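Local coordinates for protein BtGH115A (Bacteroides thetaiotaomicron, PDB 5BY3) that acts as a family GH115 4-O-methyl-alpha-glucuronidase with specificity for decorated arabinogalactans, at residues R514-I526 / V628-D640. Numbering follows the deposited sequence.
Sequences RVVKDLPWSEREI and VERKAATAPMTAD
Ser522 and Thr638 bring two extended loops closest together, their CA atoms 4.8 Å apart, and Ser522 CA-H points to Thr638 O. The principle illustrated is a helix cap that also receives a distant loop: Ser522 is the N-cap of helix 523-543 and forms a capping box with Glu525. Glu525 N donates to Ser522 OG over 2.9 Å in a nearly straight bond, and Ser522 N returns a bond to Glu525 OE1. With chi1 at 68°, OG sits between its own N and carbonyl carbon, where it also donates to Asp640 OD1, on the anti side and 29° out of the carboxylate plane. Replacing Ser522 by an alanine is likely to leave Glu525 N without its capping acceptor and Asp640 OD1 without the hydroxyl donor. Beside the cap, Thr638 CB rests 3.6 Å from Trp521 O, and the selenomethionine Met637 bends its CE to within 4.1 Å of Ile526 CD1, both side chains also touching Gln577 of helix 552-580. At the far end of the contact, Lys631 NZ lies 3.5 Å from Val515 CG1, the two side chains crossing almost perpendicularly. Asp640 OD1 is also met by Arg524, whose NH1 lies 2.8 Å away in a salt bridge; the hydrogen bond within it is weak, bent to 127°.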
loop_
_atom_site.group_PDB
_atom_site.type_symbol
_atom_site.label_atom_id
_atom_site.label_comp_id
_atom_site.label_asym_id
_atom_site.label_seq_id
_atom_site.Cartn_x
_atom_site.Cartn_y
_atom_site.Cartn_z
ATOM N N ARG A 514 3.141 -23.645 14.106
ATOM C CA ARG A 514 1.876 -23.036 14.496
ATOM C C ARG A 514 1.802 -22.874 16.014
ATOM O O ARG A 514 0.855 -22.280 16.532
ATOM C CB ARG A 514 0.720 -23.870 13.944
ATOM C CG ARG A 514 0.690 -24.010 12.407
ATOM C CD ARG A 514 -0.412 -24.950 11.910
ATOM N NE ARG A 514 -1.702 -24.722 12.579
ATOM C CZ ARG A 514 -2.545 -23.735 12.279
ATOM N NH1 ARG A 514 -2.249 -22.873 11.307
ATOM N NH2 ARG A 514 -3.675 -23.604 12.963
ATOM N N VAL A 515 2.814 -23.402 16.710
ATOM C CA VAL A 515 2.973 -23.279 18.161
ATOM C C VAL A 515 3.645 -21.928 18.437
ATOM O O VAL A 515 4.753 -21.671 17.943
ATOM C CB VAL A 515 3.853 -24.438 18.755
ATOM C CG1 VAL A 515 4.131 -24.252 20.255
ATOM C CG2 VAL A 515 3.222 -25.803 18.503
ATOM N N VAL A 516 2.965 -21.074 19.203
ATOM C CA VAL A 516 3.545 -19.858 19.753
ATOM C C VAL A 516 4.821 -20.144 20.612
ATOM O O VAL A 516 4.849 -21.083 21.432
ATOM C CB VAL A 516 2.469 -19.041 20.493
ATOM C CG1 VAL A 516 3.093 -17.997 21.407
ATOM C CG2 VAL A 516 1.540 -18.343 19.499
ATOM N N LYS A 517 5.869 -19.337 20.408
ATOM C CA LYS A 517 7.193 -19.619 20.966
ATOM C C LYS A 517 8.035 -18.352 21.090
ATOM O O LYS A 517 7.785 -17.373 20.388
ATOM C CB LYS A 517 7.923 -20.671 20.121
ATOM C CG LYS A 517 8.206 -20.220 18.685
ATOM C CD LYS A 517 7.876 -21.303 17.665
ATOM C CE LYS A 517 9.135 -22.021 17.270
ATOM N NZ LYS A 517 10.088 -21.023 16.699
ATOM N N ASP A 518 9.034 -18.393 21.976
ATOM C CA ASP A 518 9.957 -17.278 22.227
ATOM C C ASP A 518 10.461 -16.593 20.947
ATOM O O ASP A 518 10.848 -17.246 19.963
ATOM C CB ASP A 518 11.207 -17.743 23.021
ATOM C CG ASP A 518 10.884 -18.353 24.393
ATOM O OD1 ASP A 518 9.708 -18.366 24.845
ATOM O OD2 ASP A 518 11.857 -18.822 25.023
ATOM N N LEU A 519 10.475 -15.275 20.990
ATOM C CA LEU A 519 11.239 -14.488 20.055
ATOM C C LEU A 519 12.651 -14.523 20.609
ATOM O O LEU A 519 12.795 -14.627 21.831
ATOM C CB LEU A 519 10.681 -13.066 19.998
ATOM C CG LEU A 519 9.295 -13.040 19.345
ATOM C CD1 LEU A 519 8.470 -11.953 19.957
ATOM C CD2 LEU A 519 9.386 -12.857 17.838
ATOM N N PRO A 520 13.696 -14.480 19.734
ATOM C CA PRO A 520 15.069 -14.587 20.295
ATOM C C PRO A 520 15.570 -13.259 20.897
ATOM O O PRO A 520 16.563 -12.662 20.410
ATOM C CB PRO A 520 15.919 -15.037 19.086
ATOM C CG PRO A 520 15.137 -14.619 17.851
ATOM C CD PRO A 520 13.682 -14.439 18.249
ATOM N N TRP A 521 14.868 -12.784 21.934
ATOM C CA TRP A 521 15.204 -11.515 22.579
ATOM C C TRP A 521 15.456 -11.715 24.089
ATOM O O TRP A 521 14.881 -12.608 24.697
ATOM C CB TRP A 521 14.107 -10.467 22.349
ATOM C CG TRP A 521 13.708 -10.141 20.917
ATOM C CD1 TRP A 521 14.424 -10.384 19.742
ATOM C CD2 TRP A 521 12.503 -9.474 20.506
ATOM N NE1 TRP A 521 13.707 -9.924 18.645
ATOM C CE2 TRP A 521 12.527 -9.379 19.086
ATOM C CE3 TRP A 521 11.389 -8.968 21.200
ATOM C CZ2 TRP A 521 11.503 -8.781 18.375
ATOM C CZ3 TRP A 521 10.392 -8.407 20.505
ATOM C CH2 TRP A 521 10.445 -8.286 19.102
ATOM N N SER A 522 16.318 -10.894 24.681
ATOM C CA SER A 522 16.605 -10.970 26.113
ATOM C C SER A 522 15.483 -10.374 26.949
ATOM O O SER A 522 14.709 -9.575 26.452
ATOM C CB SER A 522 17.848 -10.162 26.413
ATOM O OG SER A 522 17.545 -8.786 26.216
ATOM N N GLU A 523 15.428 -10.736 28.225
ATOM C CA GLU A 523 14.564 -10.078 29.207
ATOM C C GLU A 523 14.620 -8.556 29.165
ATOM O O GLU A 523 13.571 -7.882 29.131
ATOM C CB GLU A 523 14.842 -10.581 30.619
ATOM C CG GLU A 523 13.544 -10.646 31.417
ATOM C CD GLU A 523 13.721 -10.870 32.912
ATOM O OE1 GLU A 523 14.685 -11.556 33.301
ATOM O OE2 GLU A 523 12.862 -10.384 33.681
ATOM N N ARG A 524 15.841 -8.032 29.115
ATOM C CA ARG A 524 16.092 -6.594 29.014
ATOM C C ARG A 524 15.403 -5.985 27.766
ATOM O O ARG A 524 14.566 -5.094 27.906
ATOM C CB ARG A 524 17.600 -6.302 29.109
ATOM C CG ARG A 524 17.984 -4.833 29.009
ATOM C CD ARG A 524 19.460 -4.711 28.692
ATOM N NE ARG A 524 19.732 -3.720 27.636
ATOM C CZ ARG A 524 19.707 -3.944 26.313
ATOM N NH1 ARG A 524 19.409 -5.144 25.822
ATOM N NH2 ARG A 524 19.979 -2.951 25.466
ATOM N N GLU A 525 15.695 -6.518 26.578
ATOM C CA GLU A 525 15.045 -6.091 25.308
ATOM C C GLU A 525 13.503 -6.184 25.347
ATOM O O GLU A 525 12.805 -5.338 24.784
ATOM C CB GLU A 525 15.588 -6.905 24.112
ATOM C CG GLU A 525 17.029 -6.579 23.717
ATOM C CD GLU A 525 17.729 -7.636 22.830
ATOM O OE1 GLU A 525 17.390 -8.840 22.879
ATOM O OE2 GLU A 525 18.688 -7.263 22.103
ATOM N N ILE A 526 12.983 -7.206 26.023
ATOM C CA ILE A 526 11.538 -7.396 26.144
ATOM C C ILE A 526 10.931 -6.283 26.994
ATOM O O ILE A 526 9.978 -5.614 26.562
ATOM C CB ILE A 526 11.195 -8.795 26.695
ATOM C CG1 ILE A 526 11.500 -9.861 25.655
ATOM C CG2 ILE A 526 9.736 -8.883 27.097
ATOM C CD1 ILE A 526 11.619 -11.252 26.227
ATOM N N VAL A 628 -3.073 -17.235 24.774
ATOM C CA VAL A 628 -1.890 -18.067 24.687
ATOM C C VAL A 628 -2.010 -19.343 25.548
ATOM O O VAL A 628 -2.344 -19.284 26.750
ATOM C CB VAL A 628 -0.625 -17.255 25.043
ATOM C CG1 VAL A 628 0.601 -18.138 25.017
ATOM C CG2 VAL A 628 -0.437 -16.127 24.053
ATOM N N GLU A 629 -1.711 -20.479 24.927
ATOM C CA GLU A 629 -1.533 -21.767 25.628
ATOM C C GLU A 629 -0.461 -21.675 26.736
ATOM O O GLU A 629 0.713 -21.396 26.480
ATOM C CB GLU A 629 -1.192 -22.867 24.609
ATOM C CG GLU A 629 -1.390 -24.307 25.075
ATOM C CD GLU A 629 -0.780 -25.344 24.121
ATOM O OE1 GLU A 629 0.091 -24.985 23.276
ATOM O OE2 GLU A 629 -1.168 -26.536 24.227
ATOM N N ARG A 630 -0.889 -21.911 27.969
ATOM C CA ARG A 630 -0.004 -21.949 29.132
ATOM C C ARG A 630 0.830 -23.247 29.202
ATOM O O ARG A 630 0.291 -24.363 29.131
ATOM C CB ARG A 630 -0.831 -21.779 30.400
ATOM C CG ARG A 630 -1.701 -20.523 30.420
ATOM C CD ARG A 630 -2.118 -20.204 31.838
ATOM N NE ARG A 630 -3.068 -19.106 31.901
ATOM C CZ ARG A 630 -3.519 -18.569 33.034
ATOM N NH1 ARG A 630 -3.102 -19.018 34.232
ATOM N NH2 ARG A 630 -4.384 -17.566 32.968
ATOM N N LYS A 631 2.140 -23.086 29.326
ATOM C CA LYS A 631 3.099 -24.188 29.340
ATOM C C LYS A 631 4.400 -23.606 29.840
ATOM O O LYS A 631 4.622 -22.416 29.691
ATOM C CB LYS A 631 3.190 -24.881 27.948
ATOM C CG LYS A 631 4.522 -24.939 27.209
ATOM C CD LYS A 631 4.494 -24.055 25.963
ATOM C CE LYS A 631 5.589 -24.423 24.971
ATOM N NZ LYS A 631 5.125 -24.157 23.575
ATOM N N ALA A 632 5.228 -24.433 30.467
ATOM C CA ALA A 632 6.500 -23.981 31.022
ATOM C C ALA A 632 7.593 -24.195 30.003
ATOM O O ALA A 632 7.644 -25.230 29.351
ATOM C CB ALA A 632 6.828 -24.690 32.346
ATOM N N ALA A 633 8.461 -23.196 29.875
ATOM C CA ALA A 633 9.588 -23.234 28.966
ATOM C C ALA A 633 10.506 -24.379 29.358
ATOM O O ALA A 633 10.599 -24.729 30.552
ATOM C CB ALA A 633 10.339 -21.911 29.025
ATOM N N THR A 634 11.158 -24.973 28.356
ATOM C CA THR A 634 12.238 -25.944 28.596
ATOM C C THR A 634 13.562 -25.178 28.626
ATOM O O THR A 634 14.232 -25.114 29.674
ATOM C CB THR A 634 12.293 -27.083 27.555
ATOM O OG1 THR A 634 10.974 -27.386 27.094
ATOM C CG2 THR A 634 12.922 -28.343 28.170
ATOM N N ALA A 635 13.906 -24.563 27.497
ATOM C CA ALA A 635 15.132 -23.776 27.370
ATOM C C ALA A 635 15.154 -22.526 28.288
ATOM O O ALA A 635 14.108 -22.108 28.772
ATOM C CB ALA A 635 15.323 -23.379 25.918
ATOM N N PRO A 636 16.348 -21.937 28.535
ATOM C CA PRO A 636 16.389 -20.606 29.166
ATOM C C PRO A 636 16.097 -19.464 28.176
ATOM O O PRO A 636 15.846 -19.720 27.011
ATOM C CB PRO A 636 17.830 -20.500 29.685
ATOM C CG PRO A 636 18.626 -21.429 28.839
ATOM C CD PRO A 636 17.699 -22.523 28.388
HETATM N N MSE A 637 16.149 -18.207 28.651
HETATM C CA MSE A 637 15.918 -16.971 27.890
HETATM C C MSE A 637 17.172 -16.664 27.161
HETATM O O MSE A 637 18.261 -16.985 27.631
HETATM C CB MSE A 637 15.651 -15.731 28.754
HETATM C CG MSE A 637 14.509 -15.954 29.739
HETATM SE SE MSE A 637 13.218 -14.480 29.799
HETATM C CE MSE A 637 12.397 -14.815 28.038
ATOM N N THR A 638 17.032 -16.033 26.000
ATOM C CA THR A 638 18.178 -15.437 25.312
ATOM C C THR A 638 18.861 -14.527 26.313
ATOM O O THR A 638 18.207 -13.778 27.020
ATOM C CB THR A 638 17.731 -14.665 24.047
ATOM O OG1 THR A 638 17.146 -15.602 23.138
ATOM C CG2 THR A 638 18.907 -13.946 23.371
ATOM N N ALA A 639 20.175 -14.667 26.395
ATOM C CA ALA A 639 21.030 -13.837 27.222
ATOM C C ALA A 639 21.311 -12.556 26.470
ATOM O O ALA A 639 21.411 -12.556 25.236
ATOM C CB ALA A 639 22.326 -14.566 27.524
ATOM N N ASP A 640 21.421 -11.472 27.232
ATOM C CA ASP A 640 21.813 -10.168 26.724
ATOM C C ASP A 640 23.262 -10.291 26.295
ATOM O O ASP A 640 24.071 -10.930 26.969
ATOM C CB ASP A 640 21.661 -9.149 27.856
ATOM C CG ASP A 640 21.151 -7.808 27.388
ATOM O OD1 ASP A 640 20.182 -7.741 26.591
ATOM O OD2 ASP A 640 21.719 -6.800 27.846
#